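Local coordinates for putative polysaccharide deacetylase (Bdellovibrio bacteriovorus HD100, PDB 5JP6), which probably removes acetyl groups from peptidoglycan as a zinc-dependent carbohydrate esterase of family 4, at residues Glu170-Phe175 and Arg329-Phe334; Gly164-Lys169 and Ser358-Thr363; Trp301-Asp306 and Ala322-Gln327. The protein carries 1 engineered substitution. All blocks are in the same frame, centred on the assembly; numbering follows the deposited sequence. Where two conformers were deposited one is given.

All three contacts reach one parallel beta-sheet, at different depths. Contact 1 is its buried core: strands 170-176 and 330-335 run side by side, joined by a ladder of backbone hydrogen bonds with apolar side chains on both faces. Contact 2, buried but farther out, adds strand 358-364, another neighbour of strand 170-176, but through the loop that precedes 170-176, so one backbone bond and a few methyl contacts replace the ladder. Contact 3 lies beyond strand 330-335, where the short strand 303-304 meets helix 313-327; it is partly buried, and side-chain amides carry its polar bonds. Asn302 OD1 bonds to Ile331 N, tying contact 3 to contact 1.

Contact 1 (Glu170-Phe175 and Arg329-Phe334); sequences EVVLTF and RGIVLF
Val332 O is gripped twice by Thr174, whose hydroxyl OG1 reaches it at 2.7 Å. The backbone N of Thr174 holds the same Val332 O at 3.0 Å. The hydroxyl comes in obliquely, tilted 34° from the carbonyl plane, and OG1 has a further partner in Arg277 NH1. This pair belongs to a parallel ladder between strands 170-176 and 330-335, in which Gly330, Val332 and Phe334 give their N-H groups to Glu170, Val172 and Thr174, while Val172 and Thr174 donate back. The Val332 N to Val172 O bond, 2.8 Å long, is almost straight at 178°. Side chains alternate between the faces. On one, Val172 and Ile331 lie side by side, and the CG2 methyls of Thr174 and Ile331 meet at 3.6 Å. On the other, Leu173 CD2 rests 3.9 Å from Val332 CG2 and also reaches the edge of the Phe334 ring. Phe175 and Phe334 point the same way with planes only 16° apart, but the rings are offset with little overlap, their centroids 5.5 Å apart; the closest touch is Phe175 CD1 on Phe334 CB, at 3.5 Å. Helix 339-354 packs on this face, touching Val171, Leu173 and both phenylalanines. Leu333, on the face of Thr174, has its side chain about 6 Å from the bound zinc and beside Tyr280, a zinc ligand. The chemistry implies a buried pair of strands in which each spends alternate backbone groups on the other and turns the rest to further neighbours, Val171 to strand 358-364 and Ile331 N to Asn302 OD1, while a threonine hydroxyl among apolar side chains is satisfied by a carbonyl and an arginine.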
loop_
_atom_site.group_PDB
_atom_site.type_symbol
_atom_site.label_atom_id
_atom_site.label_comp_id
_atom_site.label_asym_id
_atom_site.label_seq_id
_atom_site.Cartn_x
_atom_site.Cartn_y
_atom_site.Cartn_z
ATOM N N GLU A 170 9.346 -0.191 20.036
ATOM C CA GLU A 170 9.847 0.142 18.699
ATOM C C GLU A 170 8.923 -0.458 17.654
ATOM O O GLU A 170 8.564 -1.639 17.746
ATOM C CB GLU A 170 11.276 -0.353 18.511
ATOM C CG GLU A 170 12.294 0.377 19.365
ATOM C CD GLU A 170 13.734 -0.039 19.133
ATOM O OE1 GLU A 170 13.986 -1.141 18.568
ATOM O OE2 GLU A 170 14.618 0.761 19.504
ATOM N N VAL A 171 8.591 0.350 16.633
ATOM C CA VAL A 171 7.799 -0.126 15.511
ATOM C C VAL A 171 8.467 0.234 14.193
ATOM O O VAL A 171 9.120 1.277 14.055
ATOM C CB VAL A 171 6.352 0.365 15.538
ATOM C CG1 VAL A 171 5.625 -0.145 16.765
ATOM C CG2 VAL A 171 6.283 1.884 15.482
ATOM N N VAL A 172 8.328 -0.681 13.246
ATOM C CA VAL A 172 8.839 -0.519 11.891
ATOM C C VAL A 172 7.628 -0.305 10.998
ATOM O O VAL A 172 6.711 -1.115 10.979
ATOM C CB VAL A 172 9.605 -1.773 11.415
ATOM C CG1 VAL A 172 10.196 -1.585 10.031
ATOM C CG2 VAL A 172 10.679 -2.178 12.377
ATOM N N LEU A 173 7.628 0.818 10.310
ATOM C CA LEU A 173 6.520 1.137 9.460
ATOM C C LEU A 173 6.764 0.662 8.028
ATOM O O LEU A 173 7.797 1.000 7.420
ATOM C CB LEU A 173 6.292 2.640 9.461
ATOM C CG LEU A 173 6.063 3.274 10.843
ATOM C CD1 LEU A 173 5.721 4.727 10.669
ATOM C CD2 LEU A 173 5.001 2.527 11.670
ATOM N N THR A 174 5.855 -0.158 7.507
ATOM C CA THR A 174 6.004 -0.727 6.195
ATOM C C THR A 174 4.799 -0.491 5.320
ATOM O O THR A 174 3.650 -0.491 5.788
ATOM C CB THR A 174 6.408 -2.219 6.258
ATOM O OG1 THR A 174 5.269 -3.044 6.576
ATOM C CG2 THR A 174 7.519 -2.476 7.233
ATOM N N PHE A 175 5.085 -0.246 4.048
ATOM C CA PHE A 175 4.058 0.165 3.094
ATOM C C PHE A 175 4.152 -0.698 1.845
ATOM O O PHE A 175 5.179 -0.692 1.161
ATOM C CB PHE A 175 4.255 1.633 2.695
ATOM C CG PHE A 175 4.022 2.596 3.834
ATOM C CD1 PHE A 175 2.764 3.059 4.120
ATOM C CD2 PHE A 175 5.076 2.998 4.620
ATOM C CE1 PHE A 175 2.553 3.909 5.188
ATOM C CE2 PHE A 175 4.875 3.855 5.692
ATOM C CZ PHE A 175 3.599 4.299 5.976
ATOM N N ARG A 329 5.463 -3.923 20.133
ATOM C CA ARG A 329 6.598 -3.664 19.247
ATOM C C ARG A 329 6.378 -4.440 17.955
ATOM O O ARG A 329 5.549 -5.359 17.895
ATOM C CB ARG A 329 7.920 -4.140 19.880
ATOM C CG ARG A 329 8.106 -5.648 19.764
ATOM C CD ARG A 329 9.379 -6.075 20.453
ATOM N NE ARG A 329 9.241 -6.147 21.890
ATOM C CZ ARG A 329 10.249 -6.452 22.703
ATOM N NH1 ARG A 329 11.462 -6.666 22.215
ATOM N NH2 ARG A 329 10.041 -6.527 23.997
ATOM N N GLY A 330 7.138 -4.089 16.927
ATOM C CA GLY A 330 7.199 -4.932 15.738
ATOM C C GLY A 330 6.997 -4.185 14.462
ATOM O O GLY A 330 7.399 -3.038 14.353
ATOM N N ILE A 331 6.465 -4.902 13.475
ATOM C CA ILE A 331 6.377 -4.448 12.099
ATOM C C ILE A 331 4.921 -4.207 11.759
ATOM O O ILE A 331 4.085 -5.106 11.901
ATOM C CB ILE A 331 7.004 -5.454 11.122
ATOM C CG1 ILE A 331 8.502 -5.591 11.388
ATOM C CG2 ILE A 331 6.741 -5.056 9.669
ATOM C CD1 ILE A 331 9.192 -6.658 10.573
ATOM N N VAL A 332 4.635 -2.978 11.319
ATOM C CA VAL A 332 3.273 -2.564 10.968
ATOM C C VAL A 332 3.059 -2.673 9.470
ATOM O O VAL A 332 3.881 -2.152 8.702
ATOM C CB VAL A 332 3.016 -1.098 11.376
ATOM C CG1 VAL A 332 1.544 -0.718 11.121
ATOM C CG2 VAL A 332 3.396 -0.868 12.831
ATOM N N LEU A 333 1.942 -3.270 9.076
ATOM C CA LEU A 333 1.555 -3.352 7.660
ATOM C C LEU A 333 0.553 -2.251 7.278
ATOM O O LEU A 333 -0.590 -2.272 7.765
ATOM C CB LEU A 333 0.905 -4.703 7.370
ATOM C CG LEU A 333 0.416 -4.891 5.942
ATOM C CD1 LEU A 333 1.548 -4.816 4.909
ATOM C CD2 LEU A 333 -0.352 -6.205 5.796
ATOM N N PHE A 334 0.991 -1.366 6.374
ATOM C CA PHE A 334 0.157 -0.307 5.747
ATOM C C PHE A 334 0.285 -0.570 4.221
ATOM O O PHE A 334 1.189 -1.263 3.735
ATOM C CB PHE A 334 0.636 1.105 6.057
ATOM C CG PHE A 334 0.312 1.615 7.450
ATOM C CD1 PHE A 334 -1.032 1.785 7.887
ATOM C CD2 PHE A 334 1.337 1.996 8.294
ATOM C CE1 PHE A 334 -1.278 2.321 9.124
ATOM C CE2 PHE A 334 1.070 2.566 9.527
ATOM C CZ PHE A 334 -0.225 2.690 9.936
#

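Contact 2 (Gly164-Lys169 and Ser358-Thr363); sequences GDVARK and SVVLLT
Val166 presents its CG1 methyl to Val360 and Leu362, fastening the loop before strand 170-176 over strand 358-364 of the parallel sheet in this NodB-type deacetylase fold. The bond from CA to CB heads toward the strand. From CB, CG1, anti to the carbonyl carbon (chi1 -60°), does the touching: it lies 4.1 Å from Val360 CG1, the two valines running alongside one another with opposed directions, and equally 4.1 Å from Leu362 CD2, whose side chain crosses it at about a right angle. Val172 of strand 170-176 also touches Val166, so the valine bridges two neighbouring strands. Leu362 forks against the start of the loop as well, with CD1 4.0 Å from Gly164 CA and CD2 3.9 Å from Gly164 O. The backbone of Gly164 has a positive phi here, and its carbonyl oxygen is also bonded to Arg153 NH2. At the far end of the loop the contact turns polar. The side chain of Lys169 leads away, to Arg355 O and the ring of Tyr357, leaving its backbone to face the strand. Lys169 O receives Ser358 N at 2.8 Å, and a water that accepts from Ser358 OG at 2.6 Å donates to the same Lys169 O at a longer 3.3 Å.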
loop_
_atom_site.group_PDB
_atom_site.type_symbol
_atom_site.label_atom_id
_atom_site.label_comp_id
_atom_site.label_asym_id
_atom_site.label_seq_id
_atom_site.Cartn_x
_atom_site.Cartn_y
_atom_site.Cartn_z
ATOM N N GLY A 164 10.917 -8.381 13.658
ATOM C CA GLY A 164 12.144 -7.714 13.222
ATOM C C GLY A 164 13.248 -7.526 14.246
ATOM O O GLY A 164 14.163 -6.740 14.023
ATOM N N ASP A 165 13.138 -8.212 15.376
ATOM C CA ASP A 165 14.160 -8.200 16.439
ATOM C C ASP A 165 14.350 -6.806 17.044
ATOM O O ASP A 165 15.397 -6.482 17.618
ATOM C CB ASP A 165 15.492 -8.784 15.947
ATOM C CG ASP A 165 15.331 -10.181 15.381
ATOM O OD1 ASP A 165 14.981 -11.067 16.136
ATOM O OD2 ASP A 165 15.487 -10.368 14.160
ATOM N N VAL A 166 13.280 -6.013 16.990
ATOM C CA VAL A 166 13.336 -4.688 17.574
ATOM C C VAL A 166 13.039 -4.722 19.085
ATOM O O VAL A 166 12.551 -5.731 19.626
ATOM C CB VAL A 166 12.394 -3.695 16.871
ATOM C CG1 VAL A 166 12.761 -3.571 15.391
ATOM C CG2 VAL A 166 10.947 -4.095 17.041
ATOM N N ALA A 167 13.341 -3.611 19.759
ATOM C CA ALA A 167 13.155 -3.485 21.220
ATOM C C ALA A 167 11.693 -3.186 21.580
ATOM O O ALA A 167 10.885 -2.822 20.701
ATOM C CB ALA A 167 14.087 -2.424 21.788
ATOM N N ARG A 168 11.367 -3.286 22.874
ATOM C CA ARG A 168 10.050 -2.867 23.340
ATOM C C ARG A 168 9.825 -1.398 22.908
ATOM O O ARG A 168 10.749 -0.547 22.945
ATOM C CB ARG A 168 9.879 -3.038 24.855
ATOM C CG ARG A 168 10.760 -2.144 25.717
ATOM C CD ARG A 168 10.473 -2.306 27.233
ATOM N NE ARG A 168 9.081 -1.998 27.596
ATOM C CZ ARG A 168 8.595 -0.777 27.840
ATOM N NH1 ARG A 168 9.380 0.300 27.766
ATOM N NH2 ARG A 168 7.310 -0.630 28.157
ATOM N N LYS A 169 8.593 -1.145 22.475
ATOM C CA LYS A 169 8.106 0.174 22.068
ATOM C C LYS A 169 8.792 0.725 20.820
ATOM O O LYS A 169 8.765 1.923 20.548
ATOM C CB LYS A 169 8.070 1.167 23.229
ATOM C CG LYS A 169 7.200 0.620 24.363
ATOM C CD LYS A 169 6.800 1.641 25.365
ATOM C CE LYS A 169 5.556 2.347 24.908
ATOM N NZ LYS A 169 5.077 3.231 25.996
ATOM N N SER A 358 8.866 4.485 19.329
ATOM C CA SER A 358 9.877 5.017 18.437
ATOM C C SER A 358 9.841 4.254 17.098
ATOM O O SER A 358 9.543 3.070 17.058
ATOM C CB SER A 358 11.267 4.850 19.060
ATOM O OG SER A 358 11.310 5.480 20.312
ATOM N N VAL A 359 10.119 4.957 15.992
ATOM C CA VAL A 359 10.102 4.376 14.690
ATOM C C VAL A 359 11.494 3.888 14.283
ATOM O O VAL A 359 12.468 4.633 14.375
ATOM C CB VAL A 359 9.547 5.350 13.634
ATOM C CG1 VAL A 359 9.675 4.760 12.220
ATOM C CG2 VAL A 359 8.086 5.683 13.937
ATOM N N VAL A 360 11.573 2.629 13.862
ATOM C CA VAL A 360 12.839 1.990 13.486
ATOM C C VAL A 360 12.846 1.657 12.012
ATOM O O VAL A 360 11.875 1.110 11.491
ATOM C CB VAL A 360 13.028 0.676 14.271
ATOM C CG1 VAL A 360 14.210 -0.117 13.774
ATOM C CG2 VAL A 360 13.171 0.992 15.758
ATOM N N LEU A 361 13.984 1.910 11.367
ATOM C CA LEU A 361 14.207 1.447 10.016
ATOM C C LEU A 361 15.089 0.203 10.052
ATOM O O LEU A 361 16.135 0.218 10.699
ATOM C CB LEU A 361 14.916 2.513 9.181
ATOM C CG LEU A 361 15.125 2.194 7.710
ATOM C CD1 LEU A 361 13.827 2.061 6.983
ATOM C CD2 LEU A 361 16.024 3.268 7.092
ATOM N N LEU A 362 14.663 -0.869 9.378
ATOM C CA LEU A 362 15.521 -2.056 9.250
ATOM C C LEU A 362 16.165 -1.985 7.864
ATOM O O LEU A 362 15.485 -1.680 6.870
ATOM C CB LEU A 362 14.710 -3.356 9.383
ATOM C CG LEU A 362 13.973 -3.536 10.704
ATOM C CD1 LEU A 362 13.121 -4.801 10.658
ATOM C CD2 LEU A 362 14.946 -3.562 11.871
ATOM N N THR A 363 17.450 -2.293 7.809
ATOM C CA THR A 363 18.206 -2.203 6.587
ATOM C C THR A 363 19.256 -3.312 6.556
ATOM O O THR A 363 19.608 -3.879 7.595
ATOM C CB THR A 363 18.842 -0.800 6.449
ATOM O OG1 THR A 363 19.177 -0.578 5.081
ATOM C CG2 THR A 363 20.061 -0.670 7.365
HETATM O O HOH W 1 10.255 4.227 22.343
#

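Contact 3 (Trp301-Asp306 and Ala322-Gln327); sequences WNIESD and ANVESQ
Asn302 and Gln327 lie antiparallel, each side chain passing along the other, with their amide planes turned 75° apart, so the bond between them joins crossed planes. Asn302 ND2 donates to Gln327 OE1 at 2.8 Å, and the acceptor lies almost in the plane of the Asn302 amide, whereas the donor reaches OE1 well to the side of its C=O bond (115°). A bend at chi2 turns the glutamine amide back so that OE1 faces ND2, while CB and CG lie alongside the asparagine. Both amides have second partners: Arg163 NH2 also bonds Gln327 OE1, and Asn302 spans to strand 330-335, with ND2 on Arg329 O and OD1 on Ile331 N. Ile303 sits between the two polar ends of the contact. Its CG1 runs past Gln327 CB at 3.8 Å, and its CG2, anti to the backbone N, meets Val324 CG2 at 3.8 Å. These residues belong to a beta-alpha-beta unit of strand 303-304, helix 313-327 and strand 330-335, and the isoleucine fills the seam between the first strand and the helix covering it. One helical turn before Gln327, the bond from CA to CB of Asn323 is directed at the strand. Its ND2 donates to Glu304 O at 2.8 Å along a nearly straight path (177°), with the oxygen exactly in the asparagine's amide plane. The Glu304 carboxylate turns instead to Trp301, whose NE1 donates to OE2 at 3.1 Å through the anti lone pair, close to the indole plane.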
loop_
_atom_site.group_PDB
_atom_site.type_symbol
_atom_site.label_atom_id
_atom_site.label_comp_id
_atom_site.label_asym_id
_atom_site.label_seq_id
_atom_site.Cartn_x
_atom_site.Cartn_y
_atom_site.Cartn_z
ATOM N N TRP A 301 4.902 -9.476 9.116
ATOM C CA TRP A 301 4.517 -8.348 9.984
ATOM C C TRP A 301 3.803 -8.970 11.197
ATOM O O TRP A 301 3.388 -10.130 11.158
ATOM C CB TRP A 301 3.574 -7.340 9.287
ATOM C CG TRP A 301 2.263 -7.955 8.885
ATOM C CD1 TRP A 301 1.102 -7.938 9.618
ATOM C CD2 TRP A 301 1.986 -8.680 7.698
ATOM N NE1 TRP A 301 0.137 -8.638 8.963
ATOM C CE2 TRP A 301 0.644 -9.099 7.777
ATOM C CE3 TRP A 301 2.746 -9.042 6.577
ATOM C CZ2 TRP A 301 0.054 -9.836 6.790
ATOM C CZ3 TRP A 301 2.136 -9.779 5.597
ATOM C CH2 TRP A 301 0.811 -10.172 5.717
ATOM N N ASN A 302 3.647 -8.178 12.260
ATOM C CA ASN A 302 2.823 -8.604 13.395
ATOM C C ASN A 302 1.769 -7.597 13.828
ATOM O O ASN A 302 0.930 -7.920 14.645
ATOM C CB ASN A 302 3.675 -8.983 14.602
ATOM C CG ASN A 302 4.405 -7.805 15.181
ATOM O OD1 ASN A 302 5.148 -7.110 14.494
ATOM N ND2 ASN A 302 4.194 -7.558 16.464
ATOM N N ILE A 303 1.853 -6.380 13.325
ATOM C CA ILE A 303 0.893 -5.331 13.672
ATOM C C ILE A 303 0.077 -5.007 12.406
ATOM O O ILE A 303 0.593 -4.410 11.451
ATOM C CB ILE A 303 1.574 -4.057 14.214
ATOM C CG1 ILE A 303 2.359 -4.343 15.477
ATOM C CG2 ILE A 303 0.529 -2.966 14.482
ATOM C CD1 ILE A 303 3.367 -3.290 15.832
ATOM N N GLU A 304 -1.203 -5.386 12.431
ATOM C CA GLU A 304 -2.124 -5.134 11.313
ATOM C C GLU A 304 -2.778 -3.757 11.445
ATOM O O GLU A 304 -3.165 -3.347 12.520
ATOM C CB GLU A 304 -3.165 -6.234 11.222
ATOM C CG GLU A 304 -2.520 -7.396 10.462
ATOM C CD GLU A 304 -3.060 -8.746 10.737
ATOM O OE1 GLU A 304 -4.018 -8.884 11.533
ATOM O OE2 GLU A 304 -2.494 -9.682 10.131
ATOM N N SER A 305 -2.877 -3.060 10.316
ATOM C CA SER A 305 -3.674 -1.864 10.223
ATOM C C SER A 305 -5.078 -2.126 9.769
ATOM O O SER A 305 -5.975 -1.306 10.044
ATOM C CB SER A 305 -3.025 -0.841 9.289
ATOM O OG SER A 305 -3.032 -1.292 7.950
ATOM N N ASP A 306 -5.276 -3.239 9.047
ATOM C CA ASP A 306 -6.553 -3.479 8.365
ATOM C C ASP A 306 -6.943 -2.295 7.453
ATOM O O ASP A 306 -8.124 -2.051 7.233
ATOM C CB ASP A 306 -7.665 -3.756 9.383
ATOM C CG ASP A 306 -7.502 -5.064 10.097
ATOM O OD1 ASP A 306 -6.819 -5.958 9.600
ATOM O OD2 ASP A 306 -8.191 -5.197 11.143
ATOM N N ALA A 322 -4.601 0.273 18.529
ATOM C CA ALA A 322 -4.897 -0.845 19.434
ATOM C C ALA A 322 -3.952 -2.028 19.179
ATOM O O ALA A 322 -3.428 -2.631 20.111
ATOM C CB ALA A 322 -6.342 -1.283 19.291
ATOM N N ASN A 323 -3.655 -2.305 17.911
ATOM C CA ASN A 323 -2.783 -3.410 17.584
ATOM C C ASN A 323 -1.348 -3.095 17.939
ATOM O O ASN A 323 -0.608 -3.972 18.374
ATOM C CB ASN A 323 -2.925 -3.799 16.115
ATOM C CG ASN A 323 -4.190 -4.585 15.844
ATOM O OD1 ASN A 323 -4.812 -5.137 16.751
ATOM N ND2 ASN A 323 -4.587 -4.626 14.572
ATOM N N VAL A 324 -0.921 -1.850 17.715
ATOM C CA VAL A 324 0.422 -1.442 18.177
ATOM C C VAL A 324 0.540 -1.703 19.671
ATOM O O VAL A 324 1.515 -2.335 20.125
ATOM C CB VAL A 324 0.706 0.064 17.887
ATOM C CG1 VAL A 324 1.949 0.530 18.621
ATOM C CG2 VAL A 324 0.832 0.305 16.373
ATOM N N GLU A 325 -0.450 -1.237 20.441
ATOM C CA GLU A 325 -0.395 -1.382 21.891
ATOM C C GLU A 325 -0.443 -2.825 22.357
ATOM O O GLU A 325 0.280 -3.197 23.313
ATOM C CB GLU A 325 -1.506 -0.552 22.535
ATOM C CG GLU A 325 -1.420 0.935 22.291
ATOM C CD GLU A 325 -0.536 1.719 23.234
ATOM O OE1 GLU A 325 0.367 1.149 23.868
ATOM O OE2 GLU A 325 -0.767 2.961 23.329
ATOM N N SER A 326 -1.272 -3.630 21.690
ATOM C CA SER A 326 -1.436 -5.058 21.979
ATOM C C SER A 326 -0.125 -5.842 21.801
ATOM O O SER A 326 0.258 -6.675 22.607
ATOM C CB SER A 326 -2.412 -5.657 20.965
ATOM O OG SER A 326 -3.687 -5.586 21.454
ATOM N N GLN A 327 0.522 -5.571 20.672
ATOM C CA GLN A 327 1.778 -6.221 20.331
ATOM C C GLN A 327 2.969 -5.653 21.090
ATOM O O GLN A 327 3.917 -6.387 21.385
ATOM C CB GLN A 327 2.037 -6.127 18.823
ATOM C CG GLN A 327 1.079 -6.935 18.002
ATOM C CD GLN A 327 1.269 -8.421 18.215
ATOM O OE1 GLN A 327 2.389 -8.935 18.129
ATOM N NE2 GLN A 327 0.205 -9.102 18.539
HETATM O O HOH W 2 -6.794 -6.298 13.035
#